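Local coordinates for LPXTG-motif cell wall anchor domain protein (Mobiluncus mulieris, PDB 5U6F) that probably serves as a long cell-wall-anchored surface protein, of which this piece holds a T-Q ester bond domain and a second domain of unknown function, at residues A[32-37]-A[92-97]; A[48-53]-A[62-67]; A[67-72]-A[130-135]; A[113-118]-A[221-226]; A[191-196]-A[208-213]. All blocks are in the same frame, centred on the assembly; numbering follows the deposited sequence.

Contact 1: residues A[32-37]-A[92-97]; sequences TVRLYN and VKVYET
An antiparallel strand ladder joins Val33 to Thr97 and Leu35 to Tyr95, both as hydrogen-bonded pairs. Leu35 N lies 2.7 Å from Tyr95 O, and Tyr95 N bonds back to Leu35 O. Arg34 with Glu96 and Tyr36 with Val94 are non-hydrogen-bonded pairs, and their side chains share the other face. There Arg34 NH1 makes a salt bridge to Glu96 OE1 at 2.9 Å. OE1 lies in the guanidinium plane, but the carboxylate plane is turned 59° from it. A bend at chi3 (79°) brings the guanidinium back over Val94 toward Glu96. Val94 CG1 lies over one guanidinium face, toward its rim, 3.5 Å from Arg34 NH2. Glu84 forms a second salt bridge with Arg34 and bonds Tyr36 OH. A leucine in place of Arg34 would probably leave Glu96 and Glu84 without the positive charge they share. The two strands belong to the three-stranded sheet of the T-Q ester bond domain, with strand 26-36 in its centre. Beyond the strand, Asn37 N bonds Lys93 O at 2.8 Å. Asn37 OD1 accepts Lys93 N at 3.0 Å, with a straight N-H (179°) that comes from above the amide plane. Thr32 CG2 rests against Glu96 CD at 3.4 Å.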
# COMPACT_ATOMS: atom_id res chain seq x y z
N THR A 32 2.57 -0.50 -21.19
CA THR A 32 3.16 -0.20 -22.49
C THR A 32 3.46 -1.53 -23.16
O THR A 32 4.29 -2.29 -22.68
CB THR A 32 4.43 0.65 -22.35
OG1 THR A 32 4.09 1.87 -21.68
CG2 THR A 32 5.04 0.97 -23.72
N VAL A 33 2.81 -1.77 -24.29
CA VAL A 33 2.89 -3.05 -24.98
C VAL A 33 3.71 -2.90 -26.25
O VAL A 33 3.33 -2.13 -27.13
CB VAL A 33 1.49 -3.57 -25.34
CG1 VAL A 33 1.58 -4.96 -25.99
CG2 VAL A 33 0.61 -3.60 -24.10
N ARG A 34 4.81 -3.65 -26.34
CA ARG A 34 5.63 -3.67 -27.55
C ARG A 34 5.36 -4.97 -28.30
O ARG A 34 5.23 -6.03 -27.68
CB ARG A 34 7.10 -3.49 -27.21
CG ARG A 34 7.39 -2.03 -26.87
CD ARG A 34 8.74 -1.84 -26.22
NE ARG A 34 9.89 -1.85 -27.13
CZ ARG A 34 10.38 -0.79 -27.79
NH1 ARG A 34 9.74 0.38 -27.80
NH2 ARG A 34 11.47 -0.93 -28.51
N LEU A 35 5.19 -4.83 -29.61
CA LEU A 35 4.81 -5.90 -30.51
C LEU A 35 5.98 -6.15 -31.44
O LEU A 35 6.48 -5.21 -32.06
CB LEU A 35 3.59 -5.50 -31.32
CG LEU A 35 2.38 -5.09 -30.48
CD1 LEU A 35 1.30 -4.52 -31.38
CD2 LEU A 35 1.84 -6.25 -29.65
N TYR A 36 6.41 -7.41 -31.51
CA TYR A 36 7.62 -7.80 -32.22
C TYR A 36 7.26 -8.63 -33.44
O TYR A 36 6.53 -9.61 -33.34
CB TYR A 36 8.55 -8.58 -31.30
CG TYR A 36 8.87 -7.84 -30.02
CD1 TYR A 36 9.61 -6.68 -30.05
CD2 TYR A 36 8.43 -8.29 -28.78
CE1 TYR A 36 9.92 -5.99 -28.90
CE2 TYR A 36 8.73 -7.60 -27.61
CZ TYR A 36 9.48 -6.44 -27.67
OH TYR A 36 9.79 -5.75 -26.52
N ASN A 37 7.75 -8.23 -34.61
CA ASN A 37 7.46 -8.93 -35.87
C ASN A 37 5.99 -9.17 -36.14
O ASN A 37 5.58 -10.21 -36.64
CB ASN A 37 8.27 -10.22 -35.95
CG ASN A 37 9.74 -9.96 -36.13
OD1 ASN A 37 10.14 -8.93 -36.65
ND2 ASN A 37 10.56 -10.92 -35.72
N VAL A 92 14.52 -7.49 -36.01
CA VAL A 92 13.19 -7.46 -35.40
C VAL A 92 12.47 -6.14 -35.67
O VAL A 92 13.07 -5.06 -35.54
CB VAL A 92 13.24 -7.75 -33.88
CG1 VAL A 92 14.00 -6.68 -33.11
CG2 VAL A 92 11.83 -7.91 -33.34
N LYS A 93 11.22 -6.23 -36.09
CA LYS A 93 10.36 -5.07 -36.29
C LYS A 93 9.61 -4.84 -34.99
O LYS A 93 9.07 -5.78 -34.40
CB LYS A 93 9.39 -5.30 -37.44
CG LYS A 93 10.07 -5.46 -38.79
CD LYS A 93 9.10 -5.36 -39.95
CE LYS A 93 9.84 -5.36 -41.29
NZ LYS A 93 8.91 -5.15 -42.44
N VAL A 94 9.57 -3.58 -34.56
CA VAL A 94 9.01 -3.23 -33.26
C VAL A 94 7.95 -2.14 -33.40
O VAL A 94 8.17 -1.14 -34.08
CB VAL A 94 10.08 -2.76 -32.27
CG1 VAL A 94 9.51 -2.58 -30.87
CG2 VAL A 94 11.25 -3.75 -32.26
N TYR A 95 6.82 -2.37 -32.76
CA TYR A 95 5.72 -1.40 -32.72
C TYR A 95 5.29 -1.31 -31.27
O TYR A 95 5.44 -2.27 -30.50
CB TYR A 95 4.55 -1.84 -33.61
CG TYR A 95 4.96 -2.01 -35.05
CD1 TYR A 95 5.50 -3.21 -35.50
CD2 TYR A 95 4.89 -0.94 -35.95
CE1 TYR A 95 5.89 -3.38 -36.80
CE2 TYR A 95 5.29 -1.10 -37.27
CZ TYR A 95 5.80 -2.32 -37.69
OH TYR A 95 6.21 -2.50 -39.00
N GLU A 96 4.76 -0.16 -30.88
CA GLU A 96 4.39 0.06 -29.50
C GLU A 96 2.99 0.65 -29.41
O GLU A 96 2.63 1.51 -30.21
CB GLU A 96 5.39 0.99 -28.82
CG GLU A 96 5.21 1.12 -27.32
CD GLU A 96 6.25 2.03 -26.73
OE1 GLU A 96 7.42 1.60 -26.64
OE2 GLU A 96 5.91 3.16 -26.35
N THR A 97 2.23 0.14 -28.44
CA THR A 97 0.90 0.62 -28.13
C THR A 97 0.75 0.59 -26.61
O THR A 97 1.69 0.26 -25.88
CB THR A 97 -0.22 -0.20 -28.86
OG1 THR A 97 -1.48 0.48 -28.75
CG2 THR A 97 -0.37 -1.61 -28.33

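Contact 2: residues A[48-53]-A[62-67]; sequences GQLYEQ and ALAKAA
Tyr51 has CG anti to its own carbonyl carbon, chi1 -65°, and its ring swings back to Ala62 although its CB points away from segment 62-67. Ring atom CE1 lies 3.6 Å from Ala62 N and 3.9 Å from Ala62 CB. The approach is oblique. Leu50 and Ala64 lie opposite each other, and Leu50 CB meets Ala64 CB at 4.0 Å. Tyr123, on the neighbouring strand 118-127, stacks edge-to-face with the Tyr51 ring. An alanine at Tyr51 would probably open a gap beside Ala62 and leave Tyr123 without its aromatic partner. The two segments are the arms of an antiparallel beta hairpin in the T-Q ester bond domain. Gly48 and Ala66 form a hydrogen-bonded pair, with Gly48 N to Ala66 O at 2.7 Å and a return bond from Ala66 N to Gly48 O. Leu50 N bonds Ala64 O at 2.9 Å. The return bond shifts by one residue: Leu63 N, not Ala64 N, meets Leu50 O, at 2.7 Å. Leu63 and Ala64 thus both face Leu50, which is a classic beta bulge. Leu63 CD1 reaches on to Glu52 N at 3.8 Å. On the face that carries Gln49 and Lys65, the two CG atoms touch at 3.9 Å. Their polar ends go elsewhere, Gln49 to Gln125 and Lys65 to Glu59.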
# COMPACT_ATOMS: atom_id res chain seq x y z
N GLY A 48 -4.42 -7.75 -21.49
CA GLY A 48 -3.55 -7.58 -20.32
C GLY A 48 -4.30 -7.95 -19.07
O GLY A 48 -5.51 -7.72 -18.98
N GLN A 49 -3.59 -8.52 -18.09
CA GLN A 49 -4.15 -8.79 -16.77
C GLN A 49 -3.16 -8.39 -15.70
O GLN A 49 -1.94 -8.57 -15.86
CB GLN A 49 -4.53 -10.25 -16.58
CG GLN A 49 -5.41 -10.85 -17.67
CD GLN A 49 -4.61 -11.35 -18.87
OE1 GLN A 49 -3.55 -11.96 -18.71
NE2 GLN A 49 -5.14 -11.12 -20.06
N LEU A 50 -3.68 -7.88 -14.59
CA LEU A 50 -2.87 -7.50 -13.44
C LEU A 50 -3.13 -8.50 -12.33
O LEU A 50 -4.29 -8.73 -11.97
CB LEU A 50 -3.23 -6.09 -13.00
CG LEU A 50 -2.48 -5.49 -11.81
CD1 LEU A 50 -1.05 -5.16 -12.18
CD2 LEU A 50 -3.22 -4.25 -11.32
N TYR A 51 -2.06 -9.08 -11.77
CA TYR A 51 -2.15 -10.05 -10.67
C TYR A 51 -1.24 -9.65 -9.53
O TYR A 51 -0.23 -9.00 -9.73
CB TYR A 51 -1.64 -11.42 -11.10
CG TYR A 51 -2.43 -12.13 -12.16
CD1 TYR A 51 -3.51 -12.94 -11.82
CD2 TYR A 51 -2.05 -12.05 -13.50
CE1 TYR A 51 -4.22 -13.62 -12.80
CE2 TYR A 51 -2.77 -12.72 -14.48
CZ TYR A 51 -3.85 -13.51 -14.12
OH TYR A 51 -4.56 -14.20 -15.07
N GLU A 52 -1.60 -10.10 -8.33
CA GLU A 52 -0.66 -10.17 -7.22
C GLU A 52 0.30 -11.31 -7.57
O GLU A 52 -0.12 -12.36 -8.09
CB GLU A 52 -1.41 -10.40 -5.90
CG GLU A 52 -0.55 -10.42 -4.64
CD GLU A 52 0.11 -11.76 -4.38
OE1 GLU A 52 -0.55 -12.82 -4.53
OE2 GLU A 52 1.31 -11.77 -4.04
N GLN A 53 1.58 -11.13 -7.29
CA GLN A 53 2.64 -11.99 -7.85
C GLN A 53 2.50 -13.48 -7.51
O GLN A 53 2.75 -14.33 -8.37
CB GLN A 53 4.02 -11.47 -7.41
CG GLN A 53 5.20 -12.23 -8.01
CD GLN A 53 6.54 -11.66 -7.58
OE1 GLN A 53 6.68 -11.18 -6.46
NE2 GLN A 53 7.53 -11.72 -8.46
N ALA A 62 -7.26 -12.47 -11.14
CA ALA A 62 -6.86 -11.16 -11.71
C ALA A 62 -7.52 -9.98 -11.00
O ALA A 62 -8.72 -10.00 -10.71
CB ALA A 62 -7.18 -11.10 -13.19
N LEU A 63 -6.73 -8.94 -10.72
CA LEU A 63 -7.21 -7.70 -10.09
C LEU A 63 -7.70 -6.65 -11.09
O LEU A 63 -8.44 -5.73 -10.74
CB LEU A 63 -6.10 -7.05 -9.25
CG LEU A 63 -5.61 -7.83 -8.03
CD1 LEU A 63 -4.19 -7.41 -7.66
CD2 LEU A 63 -6.56 -7.61 -6.86
N ALA A 64 -7.23 -6.76 -12.33
CA ALA A 64 -7.68 -5.91 -13.43
C ALA A 64 -7.43 -6.67 -14.72
O ALA A 64 -6.51 -7.48 -14.79
CB ALA A 64 -6.94 -4.59 -13.43
N LYS A 65 -8.27 -6.42 -15.71
CA LYS A 65 -8.12 -6.96 -17.06
C LYS A 65 -8.42 -5.87 -18.08
O LYS A 65 -9.24 -4.97 -17.84
CB LYS A 65 -9.07 -8.13 -17.30
CG LYS A 65 -8.84 -9.34 -16.43
CD LYS A 65 -9.75 -10.48 -16.87
CE LYS A 65 -9.44 -11.78 -16.16
NZ LYS A 65 -10.21 -12.90 -16.78
N ALA A 66 -7.77 -5.96 -19.22
CA ALA A 66 -8.07 -5.07 -20.34
C ALA A 66 -7.83 -5.83 -21.63
O ALA A 66 -6.93 -6.66 -21.70
CB ALA A 66 -7.21 -3.83 -20.31
N ALA A 67 -8.65 -5.54 -22.63
CA ALA A 67 -8.48 -6.12 -23.94
C ALA A 67 -8.87 -5.12 -24.99
O ALA A 67 -9.75 -4.28 -24.77
CB ALA A 67 -9.30 -7.39 -24.10

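Contact 3: residues A[67-72]-A[130-135]; sequences ATTVKV and GTYEKV
The Tyr132 ring meets the methyl CG2 of Thr69 obliquely. Thr69 CG2 lies 3.9 Å from Tyr132 CE1 and just as near to Tyr132 OH. The hydroxyl is not bonded to Thr69. It is hydrogen-bonded to the backbone O of Thr43, in the strand beside 64-71. This bond helps to hold the far end of the ring, while Val140 and Ala45 also touch its side chain. The Thr69 methyl has a second neighbour, Val135 CG2, at 3.7 Å. It is turned to both because CG2 stands anti to the Thr69 carbonyl carbon, while OG1 stands between the backbone N and the carbonyl carbon (chi1 60°). Strand 64-71 meets here a small two-stranded sheet, 132-135 with 140-142, within the T-Q ester bond domain. The chain of the small sheet turns a corner at Glu133, and Glu133 and Lys134 both face Thr141 in a classic beta bulge. Val135, past the corner, spreads its two methyls over segment 67-72. CG1 lies 3.9 Å from Ala67 CB and 3.7 Å from Thr68 N, while CG2 takes the Thr69 side. The contact is small, at the surface, and made mostly by methyl groups, with no polar bond between the segments. Just beyond Val135, backbone hydrogen bonding of Ala67 with Asp137 ties the two chains together.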
# COMPACT_ATOMS: atom_id res chain seq x y z
N ALA A 67 -8.65 -5.54 -22.63
CA ALA A 67 -8.48 -6.12 -23.94
C ALA A 67 -8.87 -5.12 -24.99
O ALA A 67 -9.75 -4.28 -24.77
CB ALA A 67 -9.30 -7.39 -24.10
N THR A 68 -8.23 -5.20 -26.15
CA THR A 68 -8.53 -4.32 -27.27
C THR A 68 -8.00 -4.92 -28.55
O THR A 68 -7.25 -5.90 -28.50
CB THR A 68 -7.92 -2.92 -27.05
OG1 THR A 68 -8.39 -2.01 -28.05
CG2 THR A 68 -6.41 -2.94 -27.09
N THR A 69 -8.38 -4.34 -29.67
CA THR A 69 -7.79 -4.68 -30.95
C THR A 69 -6.88 -3.55 -31.37
O THR A 69 -7.08 -2.40 -30.98
CB THR A 69 -8.82 -4.97 -32.05
OG1 THR A 69 -9.64 -3.83 -32.27
CG2 THR A 69 -9.70 -6.18 -31.65
N VAL A 70 -5.87 -3.89 -32.16
CA VAL A 70 -4.98 -2.88 -32.72
C VAL A 70 -4.59 -3.24 -34.14
O VAL A 70 -4.07 -4.34 -34.41
CB VAL A 70 -3.74 -2.65 -31.83
CG1 VAL A 70 -2.99 -3.93 -31.56
CG2 VAL A 70 -2.83 -1.58 -32.44
N LYS A 71 -4.87 -2.31 -35.05
CA LYS A 71 -4.43 -2.40 -36.42
C LYS A 71 -3.03 -1.77 -36.47
O LYS A 71 -2.86 -0.58 -36.23
CB LYS A 71 -5.41 -1.71 -37.37
CG LYS A 71 -5.06 -1.91 -38.83
CD LYS A 71 -6.21 -1.51 -39.73
CE LYS A 71 -5.88 -1.79 -41.18
NZ LYS A 71 -7.00 -1.38 -42.08
N VAL A 72 -2.03 -2.59 -36.76
CA VAL A 72 -0.65 -2.13 -36.68
C VAL A 72 -0.39 -1.14 -37.82
O VAL A 72 -0.67 -1.43 -38.99
CB VAL A 72 0.33 -3.33 -36.69
CG1 VAL A 72 1.77 -2.86 -36.78
CG2 VAL A 72 0.13 -4.16 -35.43
N GLY A 130 -8.32 -12.96 -37.06
CA GLY A 130 -9.08 -14.16 -37.43
C GLY A 130 -9.14 -15.26 -36.39
O GLY A 130 -10.01 -16.14 -36.47
N THR A 131 -8.23 -15.23 -35.40
CA THR A 131 -8.19 -16.25 -34.35
C THR A 131 -9.10 -15.94 -33.17
O THR A 131 -9.25 -16.78 -32.28
CB THR A 131 -6.76 -16.50 -33.84
OG1 THR A 131 -6.28 -15.36 -33.10
CG2 THR A 131 -5.82 -16.82 -34.99
N TYR A 132 -9.75 -14.78 -33.18
CA TYR A 132 -10.66 -14.36 -32.12
C TYR A 132 -11.97 -13.91 -32.77
O TYR A 132 -11.96 -13.38 -33.88
CB TYR A 132 -10.03 -13.23 -31.28
CG TYR A 132 -9.59 -12.02 -32.07
CD1 TYR A 132 -10.47 -10.95 -32.30
CD2 TYR A 132 -8.32 -11.95 -32.64
CE1 TYR A 132 -10.08 -9.85 -33.04
CE2 TYR A 132 -7.92 -10.85 -33.38
CZ TYR A 132 -8.81 -9.80 -33.57
OH TYR A 132 -8.42 -8.71 -34.31
N GLU A 133 -13.09 -14.14 -32.09
CA GLU A 133 -14.43 -13.72 -32.59
C GLU A 133 -15.13 -12.68 -31.73
O GLU A 133 -16.19 -12.16 -32.11
CB GLU A 133 -15.33 -14.94 -32.81
CG GLU A 133 -15.71 -15.74 -31.57
CD GLU A 133 -16.09 -17.19 -31.89
OE1 GLU A 133 -16.21 -17.56 -33.09
OE2 GLU A 133 -16.27 -17.97 -30.92
N LYS A 134 -14.55 -12.36 -30.57
CA LYS A 134 -15.06 -11.28 -29.75
C LYS A 134 -13.90 -10.72 -28.95
O LYS A 134 -13.07 -11.46 -28.45
CB LYS A 134 -16.17 -11.76 -28.81
CG LYS A 134 -16.91 -10.65 -28.05
CD LYS A 134 -17.61 -11.18 -26.80
CE LYS A 134 -18.22 -10.06 -25.95
NZ LYS A 134 -19.70 -10.14 -25.85
N VAL A 135 -13.84 -9.40 -28.89
CA VAL A 135 -12.98 -8.68 -27.96
C VAL A 135 -13.87 -7.66 -27.29
O VAL A 135 -14.52 -6.86 -27.97
CB VAL A 135 -11.83 -7.96 -28.68
CG1 VAL A 135 -10.91 -7.29 -27.65
CG2 VAL A 135 -11.06 -8.94 -29.55

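Contact 4: residues A[113-118]-A[221-226]; sequences VVKDDI and GIPLGD
A type II beta turn, Pro223 to Asp226, meets the loop before strand 118-127, with Val113 as the main side chain against it. Val113 CG1 lies over the turn backbone, 3.3 Å from Leu224 O and 3.5 Å from Gly225 C. The methyl gets there because it is anti to the Val113 carbonyl carbon, chi1 -56°. CG2 takes the branch between backbone N and carbonyl carbon and rests on the proline ring, and Val113 CB itself is 3.7 Å from Pro223 CB. Gly225 sits at positive phi (96°), as the third residue of a type II turn often does, and these backbone angles suit glycine. The loop belongs to the T-Q ester bond domain and the turn to the DUF5979 domain, and the contact therefore lies at the junction of the two. Long strand 150-178 runs beside it: Val114 packs on Pro166, and Asp117 on Thr163 and Glu165. Two waters carry the polar part of the join. One accepts from Val114 N at 2.8 Å and donates to Leu224 O at 2.7 Å. The other donates to Val114 O at 2.8 Å and accepts from Leu224 N at 3.0 Å. The backbone polar groups of Val114 and Leu224 are thus linked twice without touching directly. Lys115 CG also touches Pro223 CG at 4.1 Å. The extended Lys115 chain then carries NZ to the backbone O of Gln202. Asp226 OD1 bonds Gln202 N, so the same loop is held from both segments.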
# COMPACT_ATOMS: atom_id res chain seq x y z
N VAL A 113 -6.06 -2.63 7.05
CA VAL A 113 -4.79 -1.90 7.01
C VAL A 113 -3.79 -2.66 6.14
O VAL A 113 -3.86 -3.89 6.02
CB VAL A 113 -4.19 -1.67 8.42
CG1 VAL A 113 -5.18 -0.95 9.33
CG2 VAL A 113 -3.69 -2.97 9.05
N VAL A 114 -2.88 -1.92 5.52
CA VAL A 114 -1.84 -2.51 4.69
C VAL A 114 -0.53 -2.52 5.49
O VAL A 114 -0.01 -1.46 5.85
CB VAL A 114 -1.64 -1.72 3.37
CG1 VAL A 114 -0.74 -2.50 2.42
CG2 VAL A 114 -3.00 -1.44 2.72
N LYS A 115 -0.01 -3.71 5.74
CA LYS A 115 1.17 -3.90 6.60
C LYS A 115 2.49 -3.95 5.85
O LYS A 115 3.56 -3.69 6.43
CB LYS A 115 1.01 -5.17 7.43
CG LYS A 115 -0.13 -5.09 8.42
CD LYS A 115 -0.48 -6.44 9.02
CE LYS A 115 -1.76 -6.32 9.84
NZ LYS A 115 -2.23 -7.63 10.36
N ASP A 116 2.44 -4.29 4.56
CA ASP A 116 3.65 -4.39 3.76
C ASP A 116 3.32 -4.18 2.28
O ASP A 116 2.14 -4.15 1.90
CB ASP A 116 4.33 -5.75 3.97
CG ASP A 116 5.85 -5.72 3.72
OD1 ASP A 116 6.39 -4.71 3.22
OD2 ASP A 116 6.49 -6.75 4.02
N ASP A 117 4.38 -4.03 1.49
CA ASP A 117 4.30 -3.95 0.03
C ASP A 117 3.53 -5.12 -0.55
O ASP A 117 3.65 -6.25 -0.08
CB ASP A 117 5.71 -3.96 -0.58
CG ASP A 117 6.49 -2.70 -0.27
OD1 ASP A 117 5.93 -1.71 0.24
OD2 ASP A 117 7.70 -2.71 -0.55
N ILE A 118 2.71 -4.83 -1.57
CA ILE A 118 2.07 -5.87 -2.37
C ILE A 118 2.77 -5.90 -3.72
O ILE A 118 2.90 -4.87 -4.39
CB ILE A 118 0.56 -5.62 -2.56
CG1 ILE A 118 -0.15 -5.57 -1.19
CG2 ILE A 118 -0.06 -6.72 -3.42
CD1 ILE A 118 -1.52 -4.94 -1.23
N GLY A 221 5.98 3.43 12.32
CA GLY A 221 5.65 2.29 11.46
C GLY A 221 4.29 1.67 11.74
O GLY A 221 4.12 0.45 11.64
N ILE A 222 3.32 2.51 12.08
CA ILE A 222 1.97 2.04 12.41
C ILE A 222 1.16 1.96 11.10
O ILE A 222 1.11 2.95 10.36
CB ILE A 222 1.28 2.97 13.41
CG1 ILE A 222 2.16 3.15 14.66
CG2 ILE A 222 -0.11 2.42 13.76
CD1 ILE A 222 1.63 4.13 15.69
N PRO A 223 0.55 0.80 10.79
CA PRO A 223 -0.26 0.78 9.57
C PRO A 223 -1.35 1.84 9.62
O PRO A 223 -1.97 2.07 10.66
CB PRO A 223 -0.86 -0.62 9.58
CG PRO A 223 0.15 -1.45 10.29
CD PRO A 223 0.70 -0.55 11.36
N LEU A 224 -1.56 2.50 8.50
CA LEU A 224 -2.57 3.56 8.45
C LEU A 224 -3.96 2.92 8.57
O LEU A 224 -4.26 1.94 7.92
CB LEU A 224 -2.41 4.40 7.19
CG LEU A 224 -1.11 5.19 7.07
CD1 LEU A 224 -1.01 5.82 5.69
CD2 LEU A 224 -1.02 6.27 8.15
N GLY A 225 -4.78 3.47 9.47
CA GLY A 225 -6.06 2.89 9.82
C GLY A 225 -6.04 2.01 11.06
O GLY A 225 -7.09 1.54 11.50
N ASP A 226 -4.86 1.78 11.64
CA ASP A 226 -4.76 0.93 12.82
C ASP A 226 -5.22 1.74 14.02
O ASP A 226 -5.28 2.97 13.96
CB ASP A 226 -3.31 0.46 13.04
CG ASP A 226 -3.21 -0.84 13.78
OD1 ASP A 226 -4.21 -1.33 14.37
OD2 ASP A 226 -2.09 -1.42 13.76
O HOH W 1 -2.97 0.86 5.75
O HOH W 2 -0.15 1.32 6.18

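Contact 5: residues A[191-196]-A[208-213]; sequences EASYKF and EFTLKE
Phe196 and Phe209 make the tight end of this contact. Phe196 CB lies over one face of the Phe209 ring, 4.2 Å from its centroid, as a CH-pi contact offset toward the rim. The Phe209 ring lies there because its CG falls between backbone N and carbonyl carbon, chi1 57°. Phe196 CE2 also touches Leu211 CD1 at 4.1 Å, the side chains crossing at about a right angle. The backbones are close as well: Phe196 N bonds Phe209 O at 2.8 Å, Phe209 N bonds back to Phe196 O, and Tyr194 and Leu211 exchange a like pair. Tyr194 CD2 brings its ring edge to within 3.3 Å of Leu211 O. Leu173 and Ile230 add to the cover of Phe196. On the other face, Lys195 and Thr210 lie side by side at the solvent edge, and Ser193 OG meets Thr210 CB at 3.4 Å. Beyond Lys212 a water bridges the segments, linking Ala192 O to Glu213 N. Another donates to Glu213 OE1, 3.0 Å away, and accepts from Tyr194 OH, and Arg189 salt-bridges that carboxylate. The pairing is that of an antiparallel beta hairpin, with strand 205-211 outermost in a five-stranded sheet of the DUF5979 domain.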
# COMPACT_ATOMS: atom_id res chain seq x y z
N GLU A 191 12.54 12.86 38.79
CA GLU A 191 12.96 11.47 38.72
C GLU A 191 11.78 10.50 38.66
O GLU A 191 11.97 9.30 38.47
CB GLU A 191 13.88 11.16 39.89
CG GLU A 191 15.17 11.97 39.82
CD GLU A 191 16.11 11.66 40.96
OE1 GLU A 191 16.33 10.47 41.24
OE2 GLU A 191 16.62 12.62 41.57
N ALA A 192 10.55 11.01 38.78
CA ALA A 192 9.39 10.13 38.67
C ALA A 192 9.36 9.56 37.25
O ALA A 192 9.68 10.25 36.27
CB ALA A 192 8.09 10.87 38.97
N SER A 193 9.02 8.29 37.16
CA SER A 193 9.11 7.55 35.91
C SER A 193 7.76 6.87 35.67
O SER A 193 7.34 6.05 36.47
CB SER A 193 10.23 6.53 36.01
OG SER A 193 10.31 5.74 34.84
N TYR A 194 7.08 7.27 34.60
CA TYR A 194 5.71 6.83 34.34
C TYR A 194 5.70 5.76 33.24
O TYR A 194 6.23 5.99 32.16
CB TYR A 194 4.85 8.04 33.98
CG TYR A 194 4.89 9.10 35.05
CD1 TYR A 194 4.14 8.96 36.21
CD2 TYR A 194 5.69 10.22 34.93
CE1 TYR A 194 4.18 9.92 37.21
CE2 TYR A 194 5.74 11.19 35.92
CZ TYR A 194 4.98 11.03 37.06
OH TYR A 194 5.01 11.99 38.06
N LYS A 195 5.15 4.59 33.55
CA LYS A 195 5.26 3.42 32.66
C LYS A 195 4.06 3.33 31.74
O LYS A 195 2.91 3.38 32.22
CB LYS A 195 5.36 2.12 33.46
CG LYS A 195 6.62 1.95 34.29
CD LYS A 195 6.59 0.65 35.05
CE LYS A 195 7.84 0.43 35.88
NZ LYS A 195 7.72 -0.80 36.71
N PHE A 196 4.32 3.13 30.45
CA PHE A 196 3.27 3.00 29.44
C PHE A 196 3.43 1.75 28.60
O PHE A 196 4.55 1.25 28.41
CB PHE A 196 3.26 4.22 28.54
CG PHE A 196 2.72 5.43 29.22
CD1 PHE A 196 1.36 5.71 29.17
CD2 PHE A 196 3.56 6.29 29.92
CE1 PHE A 196 0.85 6.82 29.79
CE2 PHE A 196 3.04 7.40 30.55
CZ PHE A 196 1.69 7.66 30.49
N GLU A 208 6.67 -0.94 25.11
CA GLU A 208 6.72 -0.77 26.55
C GLU A 208 7.78 0.28 26.80
O GLU A 208 8.93 0.11 26.37
CB GLU A 208 7.16 -2.05 27.24
CG GLU A 208 6.34 -3.30 26.94
CD GLU A 208 5.05 -3.39 27.71
OE1 GLU A 208 4.69 -2.42 28.42
OE2 GLU A 208 4.38 -4.44 27.60
N PHE A 209 7.42 1.38 27.46
CA PHE A 209 8.41 2.40 27.76
C PHE A 209 8.06 3.24 28.97
O PHE A 209 6.93 3.23 29.45
CB PHE A 209 8.65 3.28 26.53
CG PHE A 209 7.40 3.94 26.01
CD1 PHE A 209 6.99 5.17 26.50
CD2 PHE A 209 6.62 3.30 25.05
CE1 PHE A 209 5.82 5.76 26.03
CE2 PHE A 209 5.46 3.88 24.58
CZ PHE A 209 5.06 5.11 25.07
N THR A 210 9.06 3.97 29.45
CA THR A 210 8.89 4.88 30.56
C THR A 210 8.98 6.29 30.03
O THR A 210 9.68 6.54 29.06
CB THR A 210 9.97 4.68 31.63
OG1 THR A 210 11.26 4.90 31.06
CG2 THR A 210 9.90 3.28 32.21
N LEU A 211 8.24 7.20 30.65
CA LEU A 211 8.35 8.63 30.37
C LEU A 211 8.51 9.34 31.69
O LEU A 211 7.71 9.13 32.60
CB LEU A 211 7.10 9.17 29.67
CG LEU A 211 6.76 8.66 28.27
CD1 LEU A 211 5.45 9.29 27.79
CD2 LEU A 211 7.88 8.99 27.29
N LYS A 212 9.57 10.14 31.82
CA LYS A 212 9.63 11.14 32.89
C LYS A 212 8.70 12.29 32.49
O LYS A 212 8.31 12.40 31.33
CB LYS A 212 11.05 11.63 33.12
CG LYS A 212 11.99 10.53 33.61
CD LYS A 212 13.45 10.96 33.58
CE LYS A 212 14.40 9.77 33.44
NZ LYS A 212 14.67 9.09 34.73
N GLU A 213 8.35 13.14 33.45
CA GLU A 213 7.51 14.31 33.18
C GLU A 213 8.12 15.18 32.09
O GLU A 213 9.30 15.50 32.16
CB GLU A 213 7.36 15.16 34.44
CG GLU A 213 6.39 16.33 34.28
CD GLU A 213 6.28 17.18 35.52
OE1 GLU A 213 6.77 16.75 36.59
OE2 GLU A 213 5.66 18.26 35.43
O HOH W 3 9.64 12.99 36.00
O HOH W 4 6.80 14.01 37.77

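Contacts 1, 2 and 3 all lie in the T-Q ester bond domain, and contact 5 is in the DUF5979 domain. Contact 4 sits between them, about 38 Å from contact 1 and 28 Å from contact 5, centre to centre. The chain is long and thin: the centres of contacts 3 and 5 are about 68 Å apart. Contacts 2 and 3 share Ala67 on strand 64-71. Contact 3 touches contact 1 where Val72 CG1 meets Tyr95 CG at 3.7 Å, packing the end of strand 64-71 against the sheet of contact 1. Contact 2 reaches contact 4 through Glu52 CG, 3.9 Å from Ile118 CG2.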